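Local coordinates for glycoside hydrolase family protein (Novosphingobium sp. PP1Y, PDB 6Q2F), which is an alpha-L-rhamnosidase, a glycoside hydrolase that removes alpha-linked L-rhamnose units from its glycoside substrates, at residues Y566-V569 / A570-H574; E474-E477 / H478-G481. One frame throughout, in Å; residues are numbered along the deposited sequence.

Contacts 1 and 2 are consecutive turns of two helices, 543-575 and 469-487, that follow and precede strand 497-502 of the parallel beta barrel. Their centres lie 11 Å apart, and the helices meet mainly around Val-572 and Val-569, with Val-569 O 3.7 Å from Leu-476 CD2 and Val-572 CG1 3.8 Å from Ile-480 CD1. Contact 1 is almost wholly buried, with small residues and valines held between strand and helix; contact 2 sits farther from the chain centre and is only partly buried, one flank carrying tyrosines, Leu-476 and Ile-480, the other acids and a histidine. Each has four i to i+4 backbone bonds, but contact 2 adds aromatic packing that contact 1 lacks.

Contact 1. Residues Y566-V569 / A570-H574; sequences YGTV and ADVAH
Four successive i to i+4 hydrogen bonds join 566-569 to 570-574 as a regular alpha-helical stretch of over two turns. Ala-570 N donates to Tyr-566 O at 3.1 Å, while Val-572 N meets Thr-568 O at 2.9 Å with a nearly straight N-H...O angle of 172°. The equivalent bonds Asp-571 to Gly-567 and Ala-573 to Val-569 complete the set. Side chains of the later residues lean back over the same carbonyls. Val-572 places CG2 beside its own backbone N, and this methyl comes to 3.2 Å from Thr-568 O and 4.2 Å from Thr-568 CG2. Thr-568 OG1 instead bonds back to Glu-564 O. With chi1 at -70°, Asp-571 CG lies beside the backbone N, 3.1 Å from Gly-567 O, to which the carboxylate turns a face; OD1 and that oxygen are two acceptors, not a hydrogen bond. The ring of His-574 presents one face to Ala-570 O, and its NE2 is hydrogen-bonded to Asp-603. The Tyr-566 side chain lies about 10 Å from the bound sodium ion. Between strand 497-502 and helix 469-487, this stretch rests Val-569 and Ala-573 on Thr-502 and Leu-500 of the strand and Val-572 on Arg-473, Leu-476 and Ile-480 of the helix.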
ATOM      1  N   TYR A 566      10.112  -8.123  -9.637  1.00 23.64           N
ATOM      2  CA  TYR A 566      10.488  -8.151  -8.222  1.00 25.27           C
ATOM      3  C   TYR A 566      11.444  -9.298  -7.887  1.00 20.32           C
ATOM      4  O   TYR A 566      12.373  -9.113  -7.096  1.00 23.31           O
ATOM      5  CB  TYR A 566       9.227  -8.170  -7.354  1.00 18.52           C
ATOM      6  CG  TYR A 566       8.460  -6.861  -7.440  1.00 19.22           C
ATOM      7  CD1 TYR A 566       8.888  -5.730  -6.747  1.00 19.51           C
ATOM      8  CD2 TYR A 566       7.335  -6.743  -8.243  1.00 20.16           C
ATOM      9  CE1 TYR A 566       8.190  -4.523  -6.831  1.00 22.27           C
ATOM     10  CE2 TYR A 566       6.648  -5.552  -8.323  1.00 22.88           C
ATOM     11  CZ  TYR A 566       7.074  -4.439  -7.612  1.00 20.96           C
ATOM     12  OH  TYR A 566       6.392  -3.270  -7.706  1.00 27.20           O
ATOM     13  N   GLY A 567      11.284 -10.461  -8.522  1.00 25.36           N
ATOM     14  CA  GLY A 567      12.286 -11.510  -8.364  1.00 18.64           C
ATOM     15  C   GLY A 567      13.665 -11.081  -8.859  1.00 23.33           C
ATOM     16  O   GLY A 567      14.677 -11.262  -8.177  1.00 27.24           O
ATOM     17  N   THR A 568      13.714 -10.470 -10.046  1.00 25.01           N
ATOM     18  CA  THR A 568      14.988 -10.011 -10.605  1.00 22.97           C
ATOM     19  C   THR A 568      15.606  -8.909  -9.747  1.00 26.26           C
ATOM     20  O   THR A 568      16.821  -8.891  -9.516  1.00 26.46           O
ATOM     21  CB  THR A 568      14.772  -9.515 -12.030  1.00 25.16           C
ATOM     22  OG1 THR A 568      14.044 -10.502 -12.761  1.00 26.30           O
ATOM     23  CG2 THR A 568      16.096  -9.252 -12.717  1.00 22.12           C
ATOM     24  N   VAL A 569      14.779  -7.986  -9.254  1.00 26.53           N
ATOM     25  CA  VAL A 569      15.297  -6.911  -8.413  1.00 22.86           C
ATOM     26  C   VAL A 569      15.978  -7.503  -7.189  1.00 25.16           C
ATOM     27  O   VAL A 569      17.107  -7.131  -6.839  1.00 21.66           O
ATOM     28  CB  VAL A 569      14.168  -5.945  -8.022  1.00 27.22           C
ATOM     29  CG1 VAL A 569      14.619  -5.083  -6.877  1.00 24.64           C
ATOM     30  CG2 VAL A 569      13.773  -5.067  -9.214  1.00 22.13           C
ATOM     31  N   ALA A 570      15.323  -8.492  -6.561  1.00 17.73           N
ATOM     32  CA  ALA A 570      15.898  -9.113  -5.371  1.00 22.99           C
ATOM     33  C   ALA A 570      17.159  -9.884  -5.722  1.00 23.73           C
ATOM     34  O   ALA A 570      18.144  -9.844  -4.983  1.00 26.47           O
ATOM     35  CB  ALA A 570      14.870 -10.030  -4.687  1.00 22.13           C
ATOM     36  N   ASP A 571      17.152 -10.587  -6.857  1.00 21.23           N
ATOM     37  CA  ASP A 571      18.341 -11.330  -7.280  1.00 18.23           C
ATOM     38  C   ASP A 571      19.531 -10.402  -7.469  1.00 24.71           C
ATOM     39  O   ASP A 571      20.630 -10.661  -6.971  1.00 26.89           O
ATOM     40  CB  ASP A 571      18.058 -12.085  -8.582  1.00 26.35           C
ATOM     41  CG  ASP A 571      17.109 -13.241  -8.392  1.00 33.98           C
ATOM     42  OD1 ASP A 571      16.783 -13.536  -7.223  1.00 31.95           O
ATOM     43  OD2 ASP A 571      16.701 -13.844  -9.417  1.00 32.35           O
ATOM     44  N   VAL A 572      19.323  -9.317  -8.213  1.00 17.42           N
ATOM     45  CA  VAL A 572      20.411  -8.381  -8.492  1.00 20.44           C
ATOM     46  C   VAL A 572      20.889  -7.721  -7.209  1.00 25.09           C
ATOM     47  O   VAL A 572      22.091  -7.567  -6.989  1.00 27.66           O
ATOM     48  CB  VAL A 572      19.965  -7.337  -9.527  1.00 23.13           C
ATOM     49  CG1 VAL A 572      21.054  -6.281  -9.700  1.00 21.10           C
ATOM     50  CG2 VAL A 572      19.658  -8.040 -10.848  1.00 22.50           C
ATOM     51  N   ALA A 573      19.959  -7.325  -6.339  1.00 25.93           N
ATOM     52  CA  ALA A 573      20.356  -6.756  -5.054  1.00 23.79           C
ATOM     53  C   ALA A 573      21.217  -7.735  -4.279  1.00 26.33           C
ATOM     54  O   ALA A 573      22.283  -7.377  -3.765  1.00 24.15           O
ATOM     55  CB  ALA A 573      19.120  -6.372  -4.241  1.00 16.37           C
ATOM     56  N   HIS A 574      20.779  -8.992  -4.222  1.00 20.78           N
ATOM     57  CA  HIS A 574      21.507 -10.000  -3.464  1.00 24.05           C
ATOM     58  C   HIS A 574      22.874 -10.271  -4.058  1.00 28.25           C
ATOM     59  O   HIS A 574      23.850 -10.443  -3.320  1.00 32.71           O
ATOM     60  CB  HIS A 574      20.665 -11.271  -3.376  1.00 21.30           C
ATOM     61  CG  HIS A 574      19.403 -11.059  -2.599  1.00 23.83           C
ATOM     62  ND1 HIS A 574      18.305 -11.884  -2.703  1.00 28.66           N
ATOM     63  CD2 HIS A 574      19.058 -10.072  -1.733  1.00 18.01           C
ATOM     64  CE1 HIS A 574      17.337 -11.416  -1.935  1.00 29.55           C
ATOM     65  NE2 HIS A 574      17.772 -10.327  -1.323  1.00 25.85           N
TER

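Contact 2. Residues E474-E477 / H478-G481; sequences EYLE and HYIG
Glu-474 O accepts the backbone N-H of His-478 at 3.1 Å, the first of four i to i+4 bonds, and His-478 CB stands 3.4 Å from the same oxygen. The ring of His-478 swings out to meet Trp-143, their planes about 35° apart. Tyr-475 follows: its carbonyl takes Tyr-479 N at 3.0 Å and also Trp-143 NE1, so two donors hold one oxygen. Tyr-475 OH lies over one face of the Tyr-479 ring, 4.2 Å above the plane and offset toward the rim, while Tyr-475 CZ is 4.4 Å from Tyr-479 CB. The two hydroxyls bond outward, Tyr-475 OH to Ala-132 O and Tyr-479 OH to Ala-131 O. In the (beta/alpha)8 barrel, helix 469-487 is tied to the C-terminal end of strand 127-131 and the loop that follows, while Leu-476, Glu-477 and Ile-480 pack against helix 543-575. Leu-476, with CG anti to the backbone N (chi1 -161°), sends CD1 to 4.0 Å from Tyr-479 CD2, and its CG is 4.0 Å from Ile-480 CD1; its carbonyl receives Ile-480 N at 2.8 Å. Glu-477 bonds through its O to Gly-481 N, and its extended side chain carries OE2 back to a salt bridge with Arg-473.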
ATOM      1  N   GLU A 474      19.253  -5.513 -16.651  1.00 24.29           N
ATOM      2  CA  GLU A 474      20.126  -4.517 -17.261  1.00 28.95           C
ATOM      3  C   GLU A 474      19.864  -3.147 -16.661  1.00 25.47           C
ATOM      4  O   GLU A 474      20.799  -2.414 -16.334  1.00 26.01           O
ATOM      5  CB  GLU A 474      19.927  -4.469 -18.781  1.00 23.18           C
ATOM      6  CG  GLU A 474      20.385  -5.706 -19.541  1.00 33.04           C
ATOM      7  CD  GLU A 474      20.107  -5.594 -21.049  1.00 42.48           C
ATOM      8  OE1 GLU A 474      19.826  -4.471 -21.516  1.00 40.74           O
ATOM      9  OE2 GLU A 474      20.161  -6.625 -21.758  1.00 47.11           O
ATOM     10  N   TYR A 475      18.590  -2.783 -16.512  1.00 25.79           N
ATOM     11  CA  TYR A 475      18.268  -1.528 -15.844  1.00 28.89           C
ATOM     12  C   TYR A 475      18.954  -1.442 -14.480  1.00 30.97           C
ATOM     13  O   TYR A 475      19.655  -0.473 -14.186  1.00 26.03           O
ATOM     14  CB  TYR A 475      16.753  -1.362 -15.679  1.00 26.09           C
ATOM     15  CG  TYR A 475      16.472  -0.264 -14.687  1.00 29.82           C
ATOM     16  CD1 TYR A 475      16.507   1.069 -15.079  1.00 29.11           C
ATOM     17  CD2 TYR A 475      16.239  -0.554 -13.343  1.00 26.36           C
ATOM     18  CE1 TYR A 475      16.292   2.072 -14.179  1.00 29.23           C
ATOM     19  CE2 TYR A 475      16.045   0.448 -12.425  1.00 28.16           C
ATOM     20  CZ  TYR A 475      16.052   1.762 -12.847  1.00 28.78           C
ATOM     21  OH  TYR A 475      15.845   2.757 -11.933  1.00 26.06           O
ATOM     22  N   LEU A 476      18.780  -2.469 -13.644  1.00 30.40           N
ATOM     23  CA  LEU A 476      19.201  -2.366 -12.248  1.00 27.14           C
ATOM     24  C   LEU A 476      20.708  -2.535 -12.090  1.00 29.60           C
ATOM     25  O   LEU A 476      21.315  -1.892 -11.228  1.00 27.00           O
ATOM     26  CB  LEU A 476      18.434  -3.388 -11.380  1.00 21.75           C
ATOM     27  CG  LEU A 476      18.466  -3.052  -9.871  1.00 27.70           C
ATOM     28  CD1 LEU A 476      17.820  -1.691  -9.582  1.00 24.46           C
ATOM     29  CD2 LEU A 476      17.859  -4.138  -8.963  1.00 22.06           C
ATOM     30  N   GLU A 477      21.336  -3.395 -12.899  1.00 24.23           N
ATOM     31  CA  GLU A 477      22.789  -3.502 -12.822  1.00 24.03           C
ATOM     32  C   GLU A 477      23.439  -2.175 -13.179  1.00 25.77           C
ATOM     33  O   GLU A 477      24.386  -1.740 -12.514  1.00 30.74           O
ATOM     34  CB  GLU A 477      23.309  -4.627 -13.724  1.00 24.39           C
ATOM     35  CG  GLU A 477      22.979  -6.021 -13.138  1.00 27.71           C
ATOM     36  CD  GLU A 477      23.483  -7.181 -13.984  1.00 40.82           C
ATOM     37  OE1 GLU A 477      23.776  -6.980 -15.184  1.00 38.50           O
ATOM     38  OE2 GLU A 477      23.578  -8.299 -13.427  1.00 46.67           O
ATOM     39  N   HIS A 478      22.920  -1.500 -14.203  1.00 22.25           N
ATOM     40  CA  HIS A 478      23.442  -0.190 -14.557  1.00 23.84           C
ATOM     41  C   HIS A 478      23.206   0.796 -13.422  1.00 26.23           C
ATOM     42  O   HIS A 478      24.105   1.558 -13.050  1.00 28.10           O
ATOM     43  CB  HIS A 478      22.782   0.318 -15.839  1.00 25.27           C
ATOM     44  CG  HIS A 478      23.361   1.606 -16.327  1.00 34.70           C
ATOM     45  ND1 HIS A 478      22.888   2.838 -15.925  1.00 38.12           N
ATOM     46  CD2 HIS A 478      24.408   1.852 -17.147  1.00 29.77           C
ATOM     47  CE1 HIS A 478      23.610   3.787 -16.494  1.00 34.30           C
ATOM     48  NE2 HIS A 478      24.536   3.216 -17.242  1.00 33.45           N
ATOM     49  N   TYR A 479      21.999   0.780 -12.849  1.00 23.38           N
ATOM     50  CA  TYR A 479      21.669   1.743 -11.807  1.00 28.36           C
ATOM     51  C   TYR A 479      22.580   1.561 -10.606  1.00 35.39           C
ATOM     52  O   TYR A 479      23.130   2.531 -10.072  1.00 27.87           O
ATOM     53  CB  TYR A 479      20.213   1.568 -11.403  1.00 21.81           C
ATOM     54  CG  TYR A 479      19.758   2.488 -10.293  1.00 25.69           C
ATOM     55  CD1 TYR A 479      19.644   3.854 -10.497  1.00 23.66           C
ATOM     56  CD2 TYR A 479      19.405   1.982  -9.051  1.00 24.68           C
ATOM     57  CE1 TYR A 479      19.191   4.699  -9.485  1.00 22.14           C
ATOM     58  CE2 TYR A 479      18.951   2.813  -8.024  1.00 28.11           C
ATOM     59  CZ  TYR A 479      18.851   4.176  -8.251  1.00 27.27           C
ATOM     60  OH  TYR A 479      18.413   4.997  -7.242  1.00 25.80           O
ATOM     61  N   ILE A 480      22.762   0.312 -10.176  1.00 32.63           N
ATOM     62  CA  ILE A 480      23.652   0.029  -9.058  1.00 28.36           C
ATOM     63  C   ILE A 480      25.080   0.454  -9.389  1.00 30.23           C
ATOM     64  O   ILE A 480      25.792   1.003  -8.538  1.00 35.68           O
ATOM     65  CB  ILE A 480      23.544  -1.457  -8.685  1.00 26.00           C
ATOM     66  CG1 ILE A 480      22.170  -1.703  -8.042  1.00 29.28           C
ATOM     67  CG2 ILE A 480      24.686  -1.877  -7.745  1.00 24.60           C
ATOM     68  CD1 ILE A 480      21.873  -3.158  -7.711  1.00 32.73           C
ATOM     69  N   GLY A 481      25.501   0.247 -10.644  1.00 24.73           N
ATOM     70  CA  GLY A 481      26.802   0.749 -11.082  1.00 22.07           C
ATOM     71  C   GLY A 481      26.976   2.246 -10.875  1.00 28.99           C
ATOM     72  O   GLY A 481      28.057   2.703 -10.504  1.00 25.58           O
TER